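Local coordinates for viral structural protein 4 (Bombyx mori cytoplasmic polyhedrosis virus, PDB 6TZ0) that binds GTP at a P-loop (Walker A) site and probably assists the viral RNA-dependent RNA polymerase, which it accompanies, in transcribing the double-stranded RNA genome, at residues Lys292-Gly297 with Leu507-Asp512; Phe2-Leu7 with Glu162-Leu167; Glu337-Thr342 with Pro482-Val487. All coordinates share one frame; numbering follows the deposited sequence.

Contact 1: Lys292-Gly297 with Leu507-Asp512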
loop_
_atom_site.group_PDB
_atom_site.type_symbol
_atom_site.label_atom_id
_atom_site.label_comp_id
_atom_site.label_asym_id
_atom_site.label_seq_id
_atom_site.Cartn_x
_atom_site.Cartn_y
_atom_site.Cartn_z
ATOM N N LYS B 292 22.037 0.244 44.068
ATOM C CA LYS B 292 20.888 1.132 44.200
ATOM C C LYS B 292 20.972 2.295 43.223
ATOM O O LYS B 292 19.956 2.705 42.648
ATOM C CB LYS B 292 20.793 1.653 45.631
ATOM C CG LYS B 292 20.430 0.613 46.656
ATOM C CD LYS B 292 20.306 1.247 48.023
ATOM C CE LYS B 292 19.982 0.219 49.082
ATOM N NZ LYS B 292 19.927 0.835 50.426
ATOM N N LEU B 293 22.178 2.836 43.026
ATOM C CA LEU B 293 22.385 3.885 42.035
ATOM C C LEU B 293 22.107 3.377 40.630
ATOM O O LEU B 293 21.511 4.087 39.815
ATOM C CB LEU B 293 23.814 4.415 42.119
ATOM C CG LEU B 293 24.266 5.191 43.345
ATOM C CD1 LEU B 293 25.746 5.453 43.237
ATOM C CD2 LEU B 293 23.509 6.486 43.426
ATOM N N LEU B 294 22.556 2.159 40.326
ATOM C CA LEU B 294 22.311 1.565 39.018
ATOM C C LEU B 294 20.830 1.306 38.787
ATOM O O LEU B 294 20.318 1.533 37.686
ATOM C CB LEU B 294 23.099 0.265 38.883
ATOM C CG LEU B 294 22.929 -0.528 37.585
ATOM C CD1 LEU B 294 23.479 0.244 36.417
ATOM C CD2 LEU B 294 23.585 -1.886 37.683
ATOM N N PHE B 295 20.119 0.845 39.812
ATOM C CA PHE B 295 18.713 0.531 39.627
ATOM C C PHE B 295 17.828 1.766 39.646
ATOM O O PHE B 295 16.709 1.707 39.132
ATOM C CB PHE B 295 18.218 -0.451 40.697
ATOM C CG PHE B 295 18.756 -1.855 40.560
ATOM C CD1 PHE B 295 19.474 -2.250 39.442
ATOM C CD2 PHE B 295 18.498 -2.797 41.537
ATOM C CE1 PHE B 295 19.957 -3.531 39.326
ATOM C CE2 PHE B 295 18.972 -4.085 41.418
ATOM C CZ PHE B 295 19.701 -4.449 40.310
ATOM N N TYR B 296 18.286 2.883 40.218
ATOM C CA TYR B 296 17.393 4.021 40.404
ATOM C C TYR B 296 17.961 5.370 39.972
ATOM O O TYR B 296 17.373 6.396 40.315
ATOM C CB TYR B 296 16.952 4.104 41.869
ATOM C CG TYR B 296 16.107 2.935 42.278
ATOM C CD1 TYR B 296 14.772 2.871 41.923
ATOM C CD2 TYR B 296 16.648 1.879 42.989
ATOM C CE1 TYR B 296 13.995 1.796 42.279
ATOM C CE2 TYR B 296 15.880 0.799 43.349
ATOM C CZ TYR B 296 14.555 0.765 42.993
ATOM O OH TYR B 296 13.787 -0.312 43.352
ATOM N N GLY B 297 19.047 5.412 39.208
ATOM C CA GLY B 297 19.695 6.664 38.866
ATOM C C GLY B 297 19.705 6.939 37.375
ATOM O O GLY B 297 19.668 6.019 36.559
ATOM N N LEU B 507 18.637 0.043 26.323
ATOM C CA LEU B 507 18.896 0.323 27.725
ATOM C C LEU B 507 20.040 1.315 27.880
ATOM O O LEU B 507 21.078 1.191 27.228
ATOM C CB LEU B 507 19.209 -0.987 28.455
ATOM C CG LEU B 507 19.591 -1.093 29.929
ATOM C CD1 LEU B 507 19.038 -2.341 30.523
ATOM C CD2 LEU B 507 21.082 -1.204 30.007
ATOM N N ARG B 508 19.841 2.301 28.753
ATOM C CA ARG B 508 20.896 3.206 29.182
ATOM C C ARG B 508 21.021 3.127 30.693
ATOM O O ARG B 508 20.018 2.997 31.395
ATOM C CB ARG B 508 20.614 4.653 28.779
ATOM C CG ARG B 508 20.466 4.911 27.303
ATOM C CD ARG B 508 21.758 4.754 26.544
ATOM N NE ARG B 508 21.579 5.081 25.134
ATOM C CZ ARG B 508 21.857 6.261 24.602
ATOM N NH1 ARG B 508 22.362 7.216 25.359
ATOM N NH2 ARG B 508 21.654 6.478 23.312
ATOM N N THR B 509 22.250 3.200 31.197
ATOM C CA THR B 509 22.514 3.176 32.630
ATOM C C THR B 509 23.374 4.367 33.024
ATOM O O THR B 509 23.681 5.241 32.211
ATOM C CB THR B 509 23.213 1.883 33.062
ATOM O OG1 THR B 509 24.425 1.722 32.320
ATOM C CG2 THR B 509 22.323 0.689 32.857
ATOM N N ILE B 510 23.761 4.398 34.296
ATOM C CA ILE B 510 24.701 5.394 34.785
ATOM C C ILE B 510 26.127 4.869 34.638
ATOM O O ILE B 510 26.847 4.651 35.619
ATOM C CB ILE B 510 24.371 5.738 36.249
ATOM C CG1 ILE B 510 24.129 4.462 37.063
ATOM C CG2 ILE B 510 23.129 6.579 36.326
ATOM C CD1 ILE B 510 24.500 4.625 38.469
ATOM N N ASN B 511 26.611 4.790 33.414
ATOM C CA ASN B 511 27.921 4.194 33.201
ATOM C C ASN B 511 28.553 4.838 31.990
ATOM O O ASN B 511 27.988 4.798 30.896
ATOM C CB ASN B 511 27.844 2.676 33.020
ATOM C CG ASN B 511 27.646 1.937 34.325
ATOM O OD1 ASN B 511 26.628 1.288 34.537
ATOM N ND2 ASN B 511 28.623 2.038 35.212
ATOM N N ASP B 512 29.714 5.433 32.194
ATOM C CA ASP B 512 30.539 5.856 31.080
ATOM C C ASP B 512 31.184 4.578 30.567
ATOM O O ASP B 512 32.105 4.046 31.188
ATOM C CB ASP B 512 31.552 6.898 31.532
ATOM C CG ASP B 512 32.088 7.716 30.390
ATOM O OD1 ASP B 512 31.308 8.511 29.841
ATOM O OD2 ASP B 512 33.276 7.598 30.049
#
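Ile-510 sits at the centre of an inverse gamma turn and lays its side chain against the backbone of helix 290-296, more than against that helix's side chains. The contact is apolar, and no hydrogen bond joins the two segments. With chi1 at 46°, CG1 stands between the backbone N and the carbonyl carbon, which carries CD1 to the Leu-293/Leu-294 peptide; CD1 also lies 3.7 Å from Leu-293 CB. The other branch, CG2, meets the backbone of Gly-297, 3.6 Å from its carbonyl carbon C; Gly-297 opens strand 297-299 and has no side chain to intervene.

Leu-294 extends the contact along the loop. Its CG is anti to the backbone N (chi1 178°), and its side chain crosses that of Thr-509 at a slant, Leu-294 CD1 lying 3.7 Å from Thr-509 CB and 3.8 Å from Thr-509 CG2. The hydroxyl of Thr-509 is engaged elsewhere, with Ala-357 O. Leu-293 also packs on Met-269 and Val-271 of the antiparallel sheet. The loop follows strand 504-507, next to the P-loop strand 347-353, and Leu-294 lies about 5 Å, side chain to side chain, from GTP-binding Ser-361: the border of a Walker A nucleotide site.

Contact 2: Phe2-Leu7 with Glu162-Leu167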
loop_
_atom_site.group_PDB
_atom_site.type_symbol
_atom_site.label_atom_id
_atom_site.label_comp_id
_atom_site.label_asym_id
_atom_site.label_seq_id
_atom_site.Cartn_x
_atom_site.Cartn_y
_atom_site.Cartn_z
ATOM N N PHE B 2 -4.046 28.554 33.790
ATOM C CA PHE B 2 -3.201 27.392 33.592
ATOM C C PHE B 2 -3.937 26.321 32.797
ATOM O O PHE B 2 -5.162 26.328 32.685
ATOM C CB PHE B 2 -2.764 26.831 34.937
ATOM C CG PHE B 2 -1.820 27.711 35.676
ATOM C CD1 PHE B 2 -0.458 27.605 35.480
ATOM C CD2 PHE B 2 -2.293 28.670 36.544
ATOM C CE1 PHE B 2 0.409 28.423 36.156
ATOM C CE2 PHE B 2 -1.431 29.491 37.213
ATOM C CZ PHE B 2 -0.080 29.370 37.020
ATOM N N ALA B 3 -3.167 25.389 32.238
ATOM C CA ALA B 3 -3.769 24.262 31.537
ATOM C C ALA B 3 -4.479 23.326 32.502
ATOM O O ALA B 3 -5.489 22.714 32.145
ATOM C CB ALA B 3 -2.704 23.507 30.750
ATOM N N ILE B 4 -3.965 23.206 33.718
ATOM C CA ILE B 4 -4.572 22.408 34.771
ATOM C C ILE B 4 -4.932 23.356 35.900
ATOM O O ILE B 4 -4.091 24.149 36.335
ATOM C CB ILE B 4 -3.618 21.299 35.248
ATOM C CG1 ILE B 4 -3.283 20.372 34.085
ATOM C CG2 ILE B 4 -4.232 20.505 36.374
ATOM C CD1 ILE B 4 -2.107 19.498 34.328
ATOM N N ASP B 5 -6.171 23.281 36.357
ATOM C CA ASP B 5 -6.712 24.216 37.335
ATOM C C ASP B 5 -6.042 24.014 38.689
ATOM O O ASP B 5 -6.116 22.912 39.242
ATOM C CB ASP B 5 -8.215 23.987 37.433
ATOM C CG ASP B 5 -8.945 25.112 38.121
ATOM O OD1 ASP B 5 -8.304 26.096 38.539
ATOM O OD2 ASP B 5 -10.180 25.015 38.239
ATOM N N PRO B 6 -5.376 25.029 39.255
ATOM C CA PRO B 6 -4.740 24.837 40.564
ATOM C C PRO B 6 -5.721 24.772 41.713
ATOM O O PRO B 6 -5.382 24.205 42.756
ATOM C CB PRO B 6 -3.824 26.061 40.695
ATOM C CG PRO B 6 -3.650 26.561 39.326
ATOM C CD PRO B 6 -4.954 26.295 38.644
ATOM N N LEU B 7 -6.916 25.341 41.566
ATOM C CA LEU B 7 -7.891 25.296 42.645
ATOM C C LEU B 7 -8.534 23.926 42.764
ATOM O O LEU B 7 -9.004 23.557 43.843
ATOM C CB LEU B 7 -8.963 26.361 42.435
ATOM C CG LEU B 7 -8.503 27.817 42.467
ATOM C CD1 LEU B 7 -9.674 28.714 42.162
ATOM C CD2 LEU B 7 -7.893 28.170 43.798
ATOM N N GLU B 162 6.686 16.502 31.163
ATOM C CA GLU B 162 5.886 15.512 30.446
ATOM C C GLU B 162 4.725 15.003 31.294
ATOM O O GLU B 162 3.625 14.774 30.777
ATOM C CB GLU B 162 6.771 14.352 29.990
ATOM C CG GLU B 162 6.053 13.298 29.167
ATOM C CD GLU B 162 6.971 12.187 28.701
ATOM O OE1 GLU B 162 8.184 12.257 28.985
ATOM O OE2 GLU B 162 6.478 11.235 28.063
ATOM N N LYS B 163 4.960 14.826 32.597
ATOM C CA LYS B 163 3.906 14.452 33.535
ATOM C C LYS B 163 2.831 15.526 33.631
ATOM O O LYS B 163 1.658 15.211 33.858
ATOM C CB LYS B 163 4.535 14.178 34.901
ATOM C CG LYS B 163 3.603 13.773 36.029
ATOM C CD LYS B 163 2.991 12.418 35.795
ATOM C CE LYS B 163 2.356 11.897 37.068
ATOM N NZ LYS B 163 1.235 12.745 37.539
ATOM N N TYR B 164 3.201 16.792 33.436
ATOM C CA TYR B 164 2.205 17.852 33.377
ATOM C C TYR B 164 1.409 17.783 32.079
ATOM O O TYR B 164 0.192 17.986 32.080
ATOM C CB TYR B 164 2.885 19.214 33.510
ATOM C CG TYR B 164 1.942 20.383 33.694
ATOM C CD1 TYR B 164 1.481 20.735 34.952
ATOM C CD2 TYR B 164 1.496 21.122 32.603
ATOM C CE1 TYR B 164 0.622 21.793 35.120
ATOM C CE2 TYR B 164 0.630 22.165 32.761
ATOM C CZ TYR B 164 0.197 22.502 34.018
ATOM O OH TYR B 164 -0.661 23.563 34.163
ATOM N N GLN B 165 2.085 17.514 30.958
ATOM C CA GLN B 165 1.425 17.537 29.657
ATOM C C GLN B 165 0.521 16.335 29.450
ATOM O O GLN B 165 -0.417 16.402 28.652
ATOM C CB GLN B 165 2.455 17.601 28.536
ATOM C CG GLN B 165 3.138 18.934 28.389
ATOM C CD GLN B 165 4.239 18.903 27.355
ATOM O OE1 GLN B 165 4.514 17.866 26.757
ATOM N NE2 GLN B 165 4.891 20.038 27.154
ATOM N N SER B 166 0.794 15.227 30.135
ATOM C CA SER B 166 -0.106 14.086 30.054
ATOM C C SER B 166 -1.422 14.336 30.771
ATOM O O SER B 166 -2.421 13.687 30.453
ATOM C CB SER B 166 0.559 12.845 30.636
ATOM O OG SER B 166 0.743 12.989 32.027
ATOM N N LEU B 167 -1.446 15.258 31.725
ATOM C CA LEU B 167 -2.617 15.524 32.539
ATOM C C LEU B 167 -3.427 16.711 32.052
ATOM O O LEU B 167 -4.409 17.075 32.702
ATOM C CB LEU B 167 -2.193 15.747 33.987
ATOM C CG LEU B 167 -1.578 14.508 34.626
ATOM C CD1 LEU B 167 -0.998 14.832 35.976
ATOM C CD2 LEU B 167 -2.620 13.423 34.744
#
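The phenolic oxygen of Tyr-164 is held by two groups from the N-terminal region. Ile-4 N donates a weak hydrogen bond to Tyr-164 OH, 3.4 Å long with an N-H...O angle of 147°, and the hydroxyl of Tyr-13, on helix 10-15, is hydrogen-bonded to the same oxygen. That Tyr-13 hydroxyl is also bonded to Ile-4 O, so the NH and the carbonyl of one residue are both tied into a small polar cluster within an otherwise apolar contact.

Around this anchor the ring is packed by aliphatic groups. Ile-4 comes from the direction opposite to Tyr-164 and sets CD1 over one face, 3.8 Å from the ring centroid and 15° off the normal, a CH-pi contact. The same methyl also lies 3.8 Å from Leu-167 CB, while Ile-4 CG1 is 3.7 Å from Leu-167 O. Ala-3 adds its CB, 4.1 Å from Tyr-164 CE2. The ring reaches so far because CG of Tyr-164 is anti to the backbone N (chi1 -170°), which directs it from the helix toward the terminal segment.

Within the second segment, Ser-166 OG donates to Lys-163 O at 3.0 Å, approaching from above the carbonyl plane. Ser-166 and Gln-165 also pack on the chain of RNA-dependent RNA polymerase, whereas Leu-167 touches Leu-12. Ala-3 pairs through its backbone with Ile-157, so an irregular N-terminal segment is laid against strand 157-159 and helix 162-166, anchored by a tyrosine whose hydroxyl bonds to the segment and whose face takes a CH-pi contact.

Contact 3: Glu337-Thr342 with Pro482-Val487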
loop_
_atom_site.group_PDB
_atom_site.type_symbol
_atom_site.label_atom_id
_atom_site.label_comp_id
_atom_site.label_asym_id
_atom_site.label_seq_id
_atom_site.Cartn_x
_atom_site.Cartn_y
_atom_site.Cartn_z
ATOM N N GLU B 337 1.847 -7.623 28.275
ATOM C CA GLU B 337 0.661 -8.205 27.659
ATOM C C GLU B 337 1.001 -9.486 26.909
ATOM O O GLU B 337 0.222 -10.445 26.925
ATOM C CB GLU B 337 0.013 -7.181 26.725
ATOM C CG GLU B 337 -1.181 -7.689 25.933
ATOM C CD GLU B 337 -2.359 -8.078 26.803
ATOM O OE1 GLU B 337 -2.549 -7.464 27.873
ATOM O OE2 GLU B 337 -3.085 -9.023 26.428
ATOM N N ALA B 338 2.165 -9.529 26.258
ATOM C CA ALA B 338 2.581 -10.783 25.627
ATOM C C ALA B 338 2.945 -11.854 26.654
ATOM O O ALA B 338 2.770 -13.045 26.389
ATOM C CB ALA B 338 3.754 -10.536 24.681
ATOM N N VAL B 339 3.459 -11.451 27.816
ATOM C CA VAL B 339 3.793 -12.405 28.874
ATOM C C VAL B 339 2.533 -13.030 29.460
ATOM O O VAL B 339 2.478 -14.242 29.696
ATOM C CB VAL B 339 4.649 -11.712 29.954
ATOM C CG1 VAL B 339 4.779 -12.562 31.199
ATOM C CG2 VAL B 339 6.018 -11.457 29.424
ATOM N N VAL B 340 1.493 -12.225 29.667
ATOM C CA VAL B 340 0.290 -12.722 30.327
ATOM C C VAL B 340 -0.538 -13.612 29.402
ATOM O O VAL B 340 -1.000 -14.680 29.818
ATOM C CB VAL B 340 -0.522 -11.532 30.871
ATOM C CG1 VAL B 340 -1.893 -11.959 31.338
ATOM C CG2 VAL B 340 0.215 -10.909 32.027
ATOM N N SER B 341 -0.692 -13.228 28.135
ATOM C CA SER B 341 -1.763 -13.767 27.301
ATOM C C SER B 341 -1.512 -15.213 26.889
ATOM O O SER B 341 -0.379 -15.616 26.615
ATOM C CB SER B 341 -1.935 -12.920 26.044
ATOM O OG SER B 341 -0.857 -13.127 25.153
ATOM N N THR B 342 -2.592 -15.990 26.840
ATOM C CA THR B 342 -2.559 -17.404 26.491
ATOM C C THR B 342 -2.596 -17.656 24.993
ATOM O O THR B 342 -2.467 -18.809 24.572
ATOM C CB THR B 342 -3.735 -18.133 27.146
ATOM O OG1 THR B 342 -4.962 -17.531 26.722
ATOM C CG2 THR B 342 -3.633 -18.064 28.658
ATOM N N PRO B 482 12.397 -22.135 28.477
ATOM C CA PRO B 482 11.255 -21.468 29.103
ATOM C C PRO B 482 10.449 -20.658 28.101
ATOM O O PRO B 482 10.911 -20.316 27.012
ATOM C CB PRO B 482 11.902 -20.567 30.154
ATOM C CG PRO B 482 13.182 -21.204 30.442
ATOM C CD PRO B 482 13.655 -21.778 29.153
ATOM N N ARG B 483 9.211 -20.371 28.493
ATOM C CA ARG B 483 8.274 -19.699 27.599
ATOM C C ARG B 483 8.654 -18.239 27.382
ATOM O O ARG B 483 8.627 -17.741 26.251
ATOM C CB ARG B 483 6.860 -19.807 28.162
ATOM C CG ARG B 483 5.852 -19.063 27.350
ATOM C CD ARG B 483 4.474 -19.119 27.930
ATOM N NE ARG B 483 3.571 -18.305 27.132
ATOM C CZ ARG B 483 3.353 -17.015 27.354
ATOM N NH1 ARG B 483 3.961 -16.405 28.357
ATOM N NH2 ARG B 483 2.518 -16.340 26.584
ATOM N N THR B 484 9.005 -17.536 28.453
ATOM C CA THR B 484 9.359 -16.127 28.378
ATOM C C THR B 484 10.872 -15.992 28.460
ATOM O O THR B 484 11.478 -16.374 29.463
ATOM C CB THR B 484 8.684 -15.334 29.494
ATOM O OG1 THR B 484 9.136 -15.817 30.758
ATOM C CG2 THR B 484 7.181 -15.505 29.427
ATOM N N LEU B 485 11.475 -15.453 27.405
ATOM C CA LEU B 485 12.909 -15.218 27.340
ATOM C C LEU B 485 13.222 -13.731 27.361
ATOM O O LEU B 485 12.435 -12.901 26.901
ATOM C CB LEU B 485 13.525 -15.817 26.077
ATOM C CG LEU B 485 13.667 -17.323 25.925
ATOM C CD1 LEU B 485 14.151 -17.642 24.528
ATOM C CD2 LEU B 485 14.637 -17.864 26.955
ATOM N N ILE B 486 14.393 -13.409 27.898
ATOM C CA ILE B 486 14.962 -12.072 27.835
ATOM C C ILE B 486 16.344 -12.221 27.224
ATOM O O ILE B 486 17.238 -12.818 27.836
ATOM C CB ILE B 486 15.036 -11.401 29.209
ATOM C CG1 ILE B 486 13.630 -11.141 29.739
ATOM C CG2 ILE B 486 15.805 -10.102 29.122
ATOM C CD1 ILE B 486 13.611 -10.733 31.169
ATOM N N VAL B 487 16.519 -11.697 26.018
ATOM C CA VAL B 487 17.738 -11.879 25.244
ATOM C C VAL B 487 18.409 -10.524 25.082
ATOM O O VAL B 487 17.744 -9.532 24.765
ATOM C CB VAL B 487 17.432 -12.515 23.875
ATOM C CG1 VAL B 487 18.693 -12.695 23.069
ATOM C CG2 VAL B 487 16.722 -13.840 24.059
#
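Arg-483 forms the close, polar half of this contact, and its guanidinium reaches the carboxyl-terminal end of helix 326-340. NH1 donates to Val-339 O at 2.9 Å with an N-H...O angle of 137°; the oxygen lies clearly out of the guanidinium plane. NH2 makes a weak hydrogen bond of 3.3 Å to Ala-338 O, which is at the edge of the group and near its plane. Two successive helix carbonyls are thus met by the two terminal nitrogens. The side chain can span the distance because it is extended, with CG anti to the backbone N (chi1 176°) and no kink on the way to NE. Further bonds fix the rotation of the guanidinium: NH2 is hydrogen-bonded to Val-344 O and NH1 weakly to Gln-376 OE1. A positive group at this end of a helix would probably be favoured by the helix dipole.

The strand that follows Arg-483 is 484-489, which in the parallel sheet of the P-loop domain lies between 378-381 and the P-loop strand 347-353. The order 2-3-1-4-5 is the one found in nucleotide kinases among P-loop proteins, with which this domain is consistent, and helix 326-340 precedes its first strand, 347-353, across a short loop.

Beyond the arginine the fit is looser. Val-339 and Thr-484 cross at about a right angle and meet by one methyl each, Val-339 CG1 being 4.2 Å from Thr-484 CG2. The hydroxyl of Thr-484 is turned to another partner, Val-377 O. On the helix side, Ser-341 leaves the helical path, yet its N still donates to Glu-337 O at 3.2 Å. Glu-337 and Val-340 belong to the solvent-facing side of the helix, where both touch Trp-557.

In the fold
From the N terminus, contact 2 comes first: it joins the terminal segment 2-7 to helix 162-166, closing a loop of 154 residues, parts of which are not modelled, and it is complete before the others open. Contact 1 opens at 292-297, beside the antiparallel sheet, and closes at 507-512, after the fourth strand of the parallel sheet. Contact 3 is nested inside that loop, running from helix 326-340 to strand 484-489, and its own loop encloses the P-loop. None of the three touches another: the centres of contacts 1 and 3 are about 25 Å apart, whereas contact 2 lies about 29 Å from contact 1 and about 36 Å from contact 3, between centres.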